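Side-chain contacts in PadR family transcriptional regulator (Listeria monocytogenes, PDB 6ABQ), which probably binds DNA through a winged helix-turn-helix domain as a dimeric PadR-family transcription factor, with its activity apparently regulated by a ligand: residues G16-M21 with Y54-R59; E24-G29 with Y34-Y39; R28-G33 with E67-K72. One frame throughout, in Å; residues are numbered along the deposited sequence.

Contact 1: residues G16-M21 with Y54-R59; sequences GSLEGM and YTILVR
Charge pairing dominates the meeting of Glu-19 with Arg-59. Both donors of the guanidinium's NE side converge on a single carboxylate oxygen: NE and NH2 of Arg-59 each lie 2.7 Å from Glu-19 OE1. The grip is side-on, with OE1 only 1° out of the guanidinium plane, but because both N-H groups share one acceptor, neither hydrogen bond is straight. NH2 arrives on the anti lone pair of OE1, whereas NE meets that oxygen nearly along its C-O axis; carboxylate and guanidinium planes are turned 40° apart. The chain of Arg-59 is bent at chi3, which brings the guanidinium to Glu-19, NH2 also touching Glu-19 CB at 3.5 Å. The other oxygen, OE2, has a salt bridge to Lys-63, so the carboxylate serves two cations, which would probably favour its charged form.

Water adds a second polar link. One molecule accepts from the backbone N of Gly-16, just before helix 17-27, and, at 3.1 Å, from Glu-19 N in its first turn, and receives a weak bond from Arg-59 NH2.

Apolar contact lies alongside the salt bridge. Ile-56 sends its CD1 to Leu-18 CD1 at 4.2 Å, while the CG2 branch of Ile-56 rests 4.3 Å from Glu-19 CA.

The two helical segments cross at -76° with axes 10.7 Å apart, joining the first helix of the winged helix-turn-helix domain to helix 50-62. Ile-56 also packs on Ile-22, and Ser-17 and Met-21 turn to helix 86-110 and to Ile-106 of the second subunit.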
loop_
_atom_site.group_PDB
_atom_site.type_symbol
_atom_site.label_atom_id
_atom_site.label_comp_id
_atom_site.label_asym_id
_atom_site.label_seq_id
_atom_site.Cartn_x
_atom_site.Cartn_y
_atom_site.Cartn_z
ATOM N N GLY B 16 4.572 -0.634 -0.630
ATOM C CA GLY B 16 4.617 -0.051 -1.979
ATOM C C GLY B 16 4.725 1.461 -1.949
ATOM O O GLY B 16 5.434 2.060 -2.776
ATOM N N SER B 17 4.025 2.079 -0.998
ATOM C CA SER B 17 4.081 3.529 -0.804
ATOM C C SER B 17 5.329 3.942 -0.039
ATOM O O SER B 17 5.916 4.977 -0.339
ATOM C CB SER B 17 2.830 4.035 -0.089
ATOM O OG SER B 17 1.729 4.019 -0.971
ATOM N N LEU B 18 5.720 3.110 0.932
ATOM C CA LEU B 18 6.860 3.364 1.819
ATOM C C LEU B 18 8.176 3.629 1.102
ATOM O O LEU B 18 8.857 4.607 1.422
ATOM C CB LEU B 18 7.033 2.237 2.845
ATOM C CG LEU B 18 6.302 2.409 4.178
ATOM C CD1 LEU B 18 6.629 1.241 5.104
ATOM C CD2 LEU B 18 6.639 3.746 4.837
ATOM N N GLU B 19 8.510 2.770 0.138
ATOM C CA GLU B 19 9.698 2.936 -0.690
ATOM C C GLU B 19 9.718 4.293 -1.419
ATOM O O GLU B 19 10.749 4.974 -1.440
ATOM C CB GLU B 19 9.804 1.788 -1.692
ATOM C CG GLU B 19 11.129 1.754 -2.425
ATOM C CD GLU B 19 11.276 0.575 -3.357
ATOM O OE1 GLU B 19 11.238 -0.583 -2.883
ATOM O OE2 GLU B 19 11.460 0.816 -4.567
ATOM N N GLY B 20 8.576 4.673 -1.993
ATOM C CA GLY B 20 8.421 5.921 -2.731
ATOM C C GLY B 20 8.620 7.144 -1.857
ATOM O O GLY B 20 9.271 8.109 -2.273
ATOM N N MET B 21 8.060 7.086 -0.648
ATOM C CA MET B 21 8.199 8.146 0.357
ATOM C C MET B 21 9.654 8.374 0.740
ATOM O O MET B 21 10.109 9.521 0.796
ATOM C CB MET B 21 7.356 7.847 1.608
ATOM C CG MET B 21 5.843 7.860 1.413
ATOM S SD MET B 21 5.215 9.440 0.822
ATOM C CE MET B 21 5.308 9.225 -0.953
ATOM N N TYR B 54 15.816 0.691 7.817
ATOM C CA TYR B 54 17.093 0.070 7.454
ATOM C C TYR B 54 16.970 -1.024 6.392
ATOM O O TYR B 54 17.766 -1.045 5.448
ATOM C CB TYR B 54 17.842 -0.449 8.692
ATOM C CG TYR B 54 18.395 0.654 9.585
ATOM C CD1 TYR B 54 19.075 1.752 9.036
ATOM C CD2 TYR B 54 18.250 0.595 10.981
ATOM C CE1 TYR B 54 19.580 2.762 9.845
ATOM C CE2 TYR B 54 18.762 1.594 11.796
ATOM C CZ TYR B 54 19.423 2.671 11.222
ATOM O OH TYR B 54 19.922 3.669 12.015
ATOM N N THR B 55 15.964 -1.900 6.534
ATOM C CA THR B 55 15.687 -2.965 5.545
ATOM C C THR B 55 15.368 -2.385 4.158
ATOM O O THR B 55 15.828 -2.902 3.142
ATOM C CB THR B 55 14.544 -3.933 5.970
ATOM O OG1 THR B 55 13.269 -3.304 5.797
ATOM C CG2 THR B 55 14.690 -4.418 7.412
ATOM N N ILE B 56 14.586 -1.305 4.137
ATOM C CA ILE B 56 14.192 -0.635 2.892
ATOM C C ILE B 56 15.395 0.057 2.240
ATOM O O ILE B 56 15.563 -0.012 1.015
ATOM C CB ILE B 56 12.989 0.328 3.084
ATOM C CG1 ILE B 56 11.755 -0.468 3.561
ATOM C CG2 ILE B 56 12.678 1.066 1.780
ATOM C CD1 ILE B 56 10.649 0.361 4.195
ATOM N N LEU B 57 16.227 0.698 3.058
ATOM C CA LEU B 57 17.496 1.261 2.591
ATOM C C LEU B 57 18.411 0.203 1.953
ATOM O O LEU B 57 19.018 0.461 0.912
ATOM C CB LEU B 57 18.215 2.017 3.718
ATOM C CG LEU B 57 17.591 3.338 4.219
ATOM C CD1 LEU B 57 18.339 3.854 5.434
ATOM C CD2 LEU B 57 17.507 4.413 3.139
ATOM N N VAL B 58 18.486 -0.978 2.570
ATOM C CA VAL B 58 19.230 -2.124 2.012
ATOM C C VAL B 58 18.655 -2.524 0.639
ATOM O O VAL B 58 19.410 -2.736 -0.314
ATOM C CB VAL B 58 19.286 -3.323 3.002
ATOM C CG1 VAL B 58 19.728 -4.616 2.318
ATOM C CG2 VAL B 58 20.219 -3.003 4.166
ATOM N N ARG B 59 17.326 -2.582 0.552
ATOM C CA ARG B 59 16.627 -2.890 -0.700
ATOM C C ARG B 59 16.941 -1.864 -1.798
ATOM O O ARG B 59 17.206 -2.243 -2.946
ATOM C CB ARG B 59 15.116 -3.017 -0.477
ATOM C CG ARG B 59 14.358 -3.449 -1.724
ATOM C CD ARG B 59 12.934 -3.862 -1.404
ATOM N NE ARG B 59 12.012 -2.727 -1.356
ATOM C CZ ARG B 59 11.191 -2.439 -0.342
ATOM N NH1 ARG B 59 11.155 -3.187 0.752
ATOM N NH2 ARG B 59 10.391 -1.382 -0.433
HETATM O O HOH W 1 7.563 -0.146 0.479
#

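Contact 2: residues E24-G29 with Y34-Y39; sequences ERISRG and YEITKY
Arg-25 lies across the ring of Tyr-39 and can be followed outward along its chain. CB lies 3.8 Å from Tyr-39 CE2, and CG comes next, 3.7 Å from Tyr-39 CD2. The bend at chi2 (62°) carries CD over the ring centre, 3.7 Å from the centroid and 13° off the normal, a CH-pi contact on one face. Beyond it NE passes Tyr-39 CG, and the guanidinium is turned 84° from the ring plane; its CZ is far from the centroid, so any cation-pi attraction is at most weak. At the tip, NH2 forms a salt bridge with Glu-35 OE1 at 3.1 Å, while NH1 bonds weakly to Gly-29 O.

Beside this, Ile-26 CG1 meets Ile-36 CD1 at 4.2 Å in the buried layer between helices 17-27 and 33-42. Arg-28 NH1 approaches Tyr-39 OH, but its hydrogen bond goes to Ala-114 O of the second subunit.

The main polar partner of Glu-35 OE1 is Thr-31 OG1, in the loop between the helices, so the arginine shares that oxygen. The arginine thus works by its methylenes on the aromatic face and by its charge only at the end, tying helix 33-42 to the preceding helix at a partly exposed seam.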
loop_
_atom_site.group_PDB
_atom_site.type_symbol
_atom_site.label_atom_id
_atom_site.label_comp_id
_atom_site.label_asym_id
_atom_site.label_seq_id
_atom_site.Cartn_x
_atom_site.Cartn_y
_atom_site.Cartn_z
ATOM N N GLU B 24 11.593 9.874 -2.088
ATOM C CA GLU B 24 11.198 11.292 -2.108
ATOM C C GLU B 24 11.934 12.127 -1.061
ATOM O O GLU B 24 12.420 13.207 -1.377
ATOM C CB GLU B 24 9.673 11.450 -1.971
ATOM C CG GLU B 24 9.168 12.893 -1.939
ATOM C CD GLU B 24 9.247 13.619 -3.282
ATOM O OE1 GLU B 24 9.137 12.987 -4.351
ATOM O OE2 GLU B 24 9.411 14.851 -3.264
ATOM N N ARG B 25 12.015 11.618 0.169
ATOM C CA ARG B 25 12.753 12.271 1.249
ATOM C C ARG B 25 14.259 12.361 0.936
ATOM O O ARG B 25 14.872 13.411 1.159
ATOM C CB ARG B 25 12.500 11.564 2.593
ATOM C CG ARG B 25 13.341 12.052 3.776
ATOM C CD ARG B 25 13.087 13.521 4.113
ATOM N NE ARG B 25 14.061 14.044 5.066
ATOM C CZ ARG B 25 15.259 14.536 4.747
ATOM N NH1 ARG B 25 15.666 14.596 3.485
ATOM N NH2 ARG B 25 16.058 14.981 5.707
ATOM N N ILE B 26 14.832 11.275 0.414
ATOM C CA ILE B 26 16.257 11.244 0.026
ATOM C C ILE B 26 16.562 12.237 -1.115
ATOM O O ILE B 26 17.606 12.905 -1.097
ATOM C CB ILE B 26 16.751 9.799 -0.284
ATOM C CG1 ILE B 26 16.586 8.892 0.950
ATOM C CG2 ILE B 26 18.215 9.792 -0.708
ATOM C CD1 ILE B 26 16.838 7.408 0.705
ATOM N N SER B 27 15.632 12.354 -2.068
ATOM C CA SER B 27 15.747 13.275 -3.209
ATOM C C SER B 27 15.918 14.739 -2.796
ATOM O O SER B 27 16.477 15.545 -3.542
ATOM C CB SER B 27 14.513 13.169 -4.114
ATOM O OG SER B 27 13.451 13.984 -3.641
ATOM N N ARG B 28 15.405 15.072 -1.616
ATOM C CA ARG B 28 15.411 16.445 -1.128
ATOM C C ARG B 28 16.748 16.864 -0.504
ATOM O O ARG B 28 17.046 18.052 -0.409
ATOM C CB ARG B 28 14.220 16.659 -0.185
ATOM C CG ARG B 28 12.903 16.611 -0.950
ATOM C CD ARG B 28 11.671 16.594 -0.060
ATOM N NE ARG B 28 10.454 16.635 -0.876
ATOM C CZ ARG B 28 9.207 16.537 -0.407
ATOM N NH1 ARG B 28 8.982 16.401 0.895
ATOM N NH2 ARG B 28 8.181 16.581 -1.250
ATOM N N GLY B 29 17.551 15.873 -0.110
ATOM C CA GLY B 29 18.871 16.099 0.492
ATOM C C GLY B 29 19.379 14.880 1.245
ATOM O O GLY B 29 18.577 14.071 1.732
ATOM N N TYR B 34 17.779 6.991 10.776
ATOM C CA TYR B 34 17.120 7.583 11.938
ATOM C C TYR B 34 16.276 8.806 11.550
ATOM O O TYR B 34 15.121 8.904 11.969
ATOM C CB TYR B 34 18.103 7.939 13.067
ATOM C CG TYR B 34 17.404 8.524 14.293
ATOM C CD1 TYR B 34 17.171 9.907 14.407
ATOM C CD2 TYR B 34 16.955 7.692 15.323
ATOM C CE1 TYR B 34 16.518 10.437 15.516
ATOM C CE2 TYR B 34 16.306 8.210 16.437
ATOM C CZ TYR B 34 16.094 9.582 16.531
ATOM O OH TYR B 34 15.447 10.083 17.629
ATOM N N GLU B 35 16.858 9.708 10.753
ATOM C CA GLU B 35 16.182 10.924 10.277
ATOM C C GLU B 35 14.982 10.637 9.353
ATOM O O GLU B 35 13.923 11.248 9.503
ATOM C CB GLU B 35 17.193 11.858 9.592
ATOM C CG GLU B 35 16.686 13.272 9.335
ATOM C CD GLU B 35 17.795 14.210 8.902
ATOM O OE1 GLU B 35 18.249 14.105 7.746
ATOM O OE2 GLU B 35 18.210 15.057 9.719
ATOM N N ILE B 36 15.154 9.705 8.416
ATOM C CA ILE B 36 14.075 9.242 7.530
ATOM C C ILE B 36 12.880 8.713 8.335
ATOM O O ILE B 36 11.740 9.078 8.039
ATOM C CB ILE B 36 14.568 8.170 6.521
ATOM C CG1 ILE B 36 15.605 8.768 5.560
ATOM C CG2 ILE B 36 13.397 7.562 5.735
ATOM C CD1 ILE B 36 16.562 7.758 4.945
ATOM N N THR B 37 13.152 7.869 9.342
ATOM C CA THR B 37 12.124 7.294 10.220
ATOM C C THR B 37 11.319 8.401 10.897
ATOM O O THR B 37 10.088 8.384 10.852
ATOM C CB THR B 37 12.724 6.363 11.311
ATOM O OG1 THR B 37 13.609 5.416 10.714
ATOM C CG2 THR B 37 11.630 5.614 12.062
ATOM N N LYS B 38 12.024 9.361 11.498
ATOM C CA LYS B 38 11.393 10.485 12.207
ATOM C C LYS B 38 10.581 11.376 11.266
ATOM O O LYS B 38 9.494 11.822 11.633
ATOM C CB LYS B 38 12.420 11.303 12.999
ATOM C CG LYS B 38 13.212 10.509 14.043
ATOM C CD LYS B 38 12.480 10.344 15.377
ATOM C CE LYS B 38 11.843 8.966 15.504
ATOM N NZ LYS B 38 12.539 8.138 16.532
ATOM N N TYR B 39 11.103 11.604 10.056
ATOM C CA TYR B 39 10.373 12.299 8.992
ATOM C C TYR B 39 9.025 11.616 8.683
ATOM O O TYR B 39 8.004 12.290 8.572
ATOM C CB TYR B 39 11.232 12.444 7.713
ATOM C CG TYR B 39 10.418 12.825 6.493
ATOM C CD1 TYR B 39 9.979 14.145 6.294
ATOM C CD2 TYR B 39 10.051 11.855 5.551
ATOM C CE1 TYR B 39 9.200 14.482 5.184
ATOM C CE2 TYR B 39 9.282 12.179 4.439
ATOM C CZ TYR B 39 8.855 13.484 4.256
ATOM O OH TYR B 39 8.088 13.781 3.143
#

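Contact 3: residues R28-G33 with E67-K72; sequences RGETYG and EIEKKK
Glu-30 lays its carboxylate against the end of Lys-71, the two side chains crossing at about a right angle. Lys-71 NZ donates to Glu-30 OE2 at 2.7 Å in a salt bridge, meeting that oxygen on its syn side and 25° out of the carboxylate plane. NZ is also 3.2 Å from Glu-30 OE1, and Lys-71 CE follows at 3.5 Å from the same OE1, so the ammonium end lies against both oxygens while its hydrogen bond goes to OE2. In both residues CG is placed between the backbone N and the carbonyl carbon (chi1 56° in Glu-30, 63° in Lys-71), and each chain then runs out extended; the reach from loop to strand is made by two nearly straight arms.

A second acid comes close. Glu-69 OE1 stands 4.3 Å from Glu-30 OE1, a like-charge approach, and a water to one side is within hydrogen-bonding distance of both, 2.8 Å from Glu-30 OE1 and 2.9 Å from Glu-69 OE1.

The loop between helices 17-27 and 33-42 runs beside strand 78-84 of the two-stranded wing, and Glu-30 and Lys-71 reach across to join it to strand 66-72. Strand 78-84 gives further links: Thr-31 shares a backbone hydrogen bond with Tyr-82, Tyr-32 sets its ring edge-to-face with Phe-81, and Lys-71 makes a cation-pi contact with that same Phe-81.

The link across these two segments is thus almost wholly electrostatic and lies at the surface. Lys-71 probably offsets the repulsion between the two glutamates, the water may ease it further, and solvent would be expected to weaken the pair relative to a buried one.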
loop_
_atom_site.group_PDB
_atom_site.type_symbol
_atom_site.label_atom_id
_atom_site.label_comp_id
_atom_site.label_asym_id
_atom_site.label_seq_id
_atom_site.Cartn_x
_atom_site.Cartn_y
_atom_site.Cartn_z
ATOM N N ARG B 28 15.405 15.072 -1.616
ATOM C CA ARG B 28 15.411 16.445 -1.128
ATOM C C ARG B 28 16.748 16.864 -0.504
ATOM O O ARG B 28 17.046 18.052 -0.409
ATOM C CB ARG B 28 14.220 16.659 -0.185
ATOM C CG ARG B 28 12.903 16.611 -0.950
ATOM C CD ARG B 28 11.671 16.594 -0.060
ATOM N NE ARG B 28 10.454 16.635 -0.876
ATOM C CZ ARG B 28 9.207 16.537 -0.407
ATOM N NH1 ARG B 28 8.982 16.401 0.895
ATOM N NH2 ARG B 28 8.181 16.581 -1.250
ATOM N N GLY B 29 17.551 15.873 -0.110
ATOM C CA GLY B 29 18.871 16.099 0.492
ATOM C C GLY B 29 19.379 14.880 1.245
ATOM O O GLY B 29 18.577 14.071 1.732
ATOM N N GLU B 30 20.709 14.760 1.338
ATOM C CA GLU B 30 21.387 13.660 2.047
ATOM C C GLU B 30 20.802 13.442 3.447
ATOM O O GLU B 30 20.612 14.394 4.210
ATOM C CB GLU B 30 22.918 13.878 2.105
ATOM C CG GLU B 30 23.367 15.199 2.734
ATOM C CD GLU B 30 24.867 15.325 2.950
ATOM O OE1 GLU B 30 25.644 14.482 2.457
ATOM O OE2 GLU B 30 25.285 16.301 3.614
ATOM N N THR B 31 20.494 12.187 3.759
ATOM C CA THR B 31 19.821 11.848 5.014
ATOM C C THR B 31 20.173 10.426 5.452
ATOM O O THR B 31 20.768 9.662 4.686
ATOM C CB THR B 31 18.282 12.132 4.945
ATOM O OG1 THR B 31 17.683 11.922 6.223
ATOM C CG2 THR B 31 17.562 11.289 3.866
ATOM N N TYR B 32 19.822 10.087 6.687
ATOM C CA TYR B 32 20.134 8.778 7.260
ATOM C C TYR B 32 18.892 8.114 7.843
ATOM O O TYR B 32 17.888 8.784 8.088
ATOM C CB TYR B 32 21.258 8.895 8.304
ATOM C CG TYR B 32 21.110 10.038 9.281
ATOM C CD1 TYR B 32 21.542 11.328 8.952
ATOM C CD2 TYR B 32 20.550 9.830 10.548
ATOM C CE1 TYR B 32 21.408 12.379 9.844
ATOM C CE2 TYR B 32 20.419 10.875 11.453
ATOM C CZ TYR B 32 20.849 12.144 11.097
ATOM O OH TYR B 32 20.721 13.183 11.987
ATOM N N GLY B 33 18.969 6.798 8.047
ATOM C CA GLY B 33 17.848 5.985 8.550
ATOM C C GLY B 33 17.068 6.507 9.754
ATOM O O GLY B 33 15.826 6.460 9.754
ATOM N N GLU B 67 23.215 6.322 -3.174
ATOM C CA GLU B 67 24.651 6.459 -2.969
ATOM C C GLU B 67 24.929 6.697 -1.485
ATOM O O GLU B 67 24.192 7.433 -0.824
ATOM C CB GLU B 67 25.190 7.591 -3.834
ATOM C CG GLU B 67 24.997 7.316 -5.323
ATOM C CD GLU B 67 25.562 8.387 -6.232
ATOM O OE1 GLU B 67 26.624 8.965 -5.926
ATOM O OE2 GLU B 67 24.942 8.632 -7.287
ATOM N N ILE B 68 25.971 6.048 -0.965
ATOM C CA ILE B 68 26.201 5.982 0.478
ATOM C C ILE B 68 27.512 6.660 0.904
ATOM O O ILE B 68 28.591 6.298 0.434
ATOM C CB ILE B 68 26.153 4.524 1.024
ATOM C CG1 ILE B 68 24.918 3.763 0.528
ATOM C CG2 ILE B 68 26.161 4.506 2.549
ATOM C CD1 ILE B 68 25.205 2.723 -0.538
ATOM N N GLU B 69 27.397 7.645 1.795
ATOM C CA GLU B 69 28.562 8.253 2.436
ATOM C C GLU B 69 28.482 8.142 3.954
ATOM O O GLU B 69 27.510 8.582 4.572
ATOM C CB GLU B 69 28.762 9.718 2.013
ATOM C CG GLU B 69 29.987 10.374 2.652
ATOM C CD GLU B 69 30.188 11.838 2.299
ATOM O OE1 GLU B 69 29.343 12.450 1.608
ATOM O OE2 GLU B 69 31.218 12.388 2.728
ATOM N N LYS B 70 29.515 7.543 4.534
ATOM C CA LYS B 70 29.719 7.568 5.970
ATOM C C LYS B 70 30.464 8.854 6.355
ATOM O O LYS B 70 31.557 9.133 5.846
ATOM C CB LYS B 70 30.500 6.326 6.413
ATOM C CG LYS B 70 30.645 6.194 7.924
ATOM C CD LYS B 70 31.668 5.134 8.301
ATOM C CE LYS B 70 31.862 5.087 9.810
ATOM N NZ LYS B 70 32.835 4.022 10.189
ATOM N N LYS B 71 29.847 9.632 7.243
ATOM C CA LYS B 71 30.460 10.822 7.850
ATOM C C LYS B 71 29.785 11.137 9.184
ATOM O O LYS B 71 28.743 10.551 9.510
ATOM C CB LYS B 71 30.404 12.046 6.913
ATOM C CG LYS B 71 29.008 12.540 6.562
ATOM C CD LYS B 71 29.045 13.880 5.852
ATOM C CE LYS B 71 27.684 14.207 5.254
ATOM N NZ LYS B 71 27.643 15.579 4.668
ATOM N N LYS B 72 30.380 12.059 9.940
ATOM C CA LYS B 72 29.821 12.521 11.203
ATOM C C LYS B 72 28.526 13.312 10.993
ATOM O O LYS B 72 28.459 14.204 10.138
ATOM C CB LYS B 72 30.845 13.372 11.964
ATOM C CG LYS B 72 31.895 12.572 12.731
ATOM C CD LYS B 72 32.807 13.479 13.551
ATOM C CE LYS B 72 32.146 13.942 14.850
ATOM N NZ LYS B 72 32.895 15.044 15.516
HETATM O O HOH W 2 26.465 12.137 1.103
#

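All three contacts belong to the winged helix-turn-helix region. Contacts 1 and 2 share helix 17-27, their centres about 11 Å apart; contact 2 and contact 3, about 9 Å apart, both include Arg-28 and Gly-29. Along the chain, contact 2 falls between the two halves of contact 1, whereas contacts 1 and 3 alternate, their centres about 15 Å apart. Leu-57 is a common neighbour: its CD2 reaches Ile-26 and Ile-36 of contact 2, and its CD1 reaches Gly-33 of contact 3. Contacts 1 and 2 knit the three helices together and contact 3 ties their connecting loop to the wing, consistent with a DNA-binding unit whose first helix also touches the second subunit.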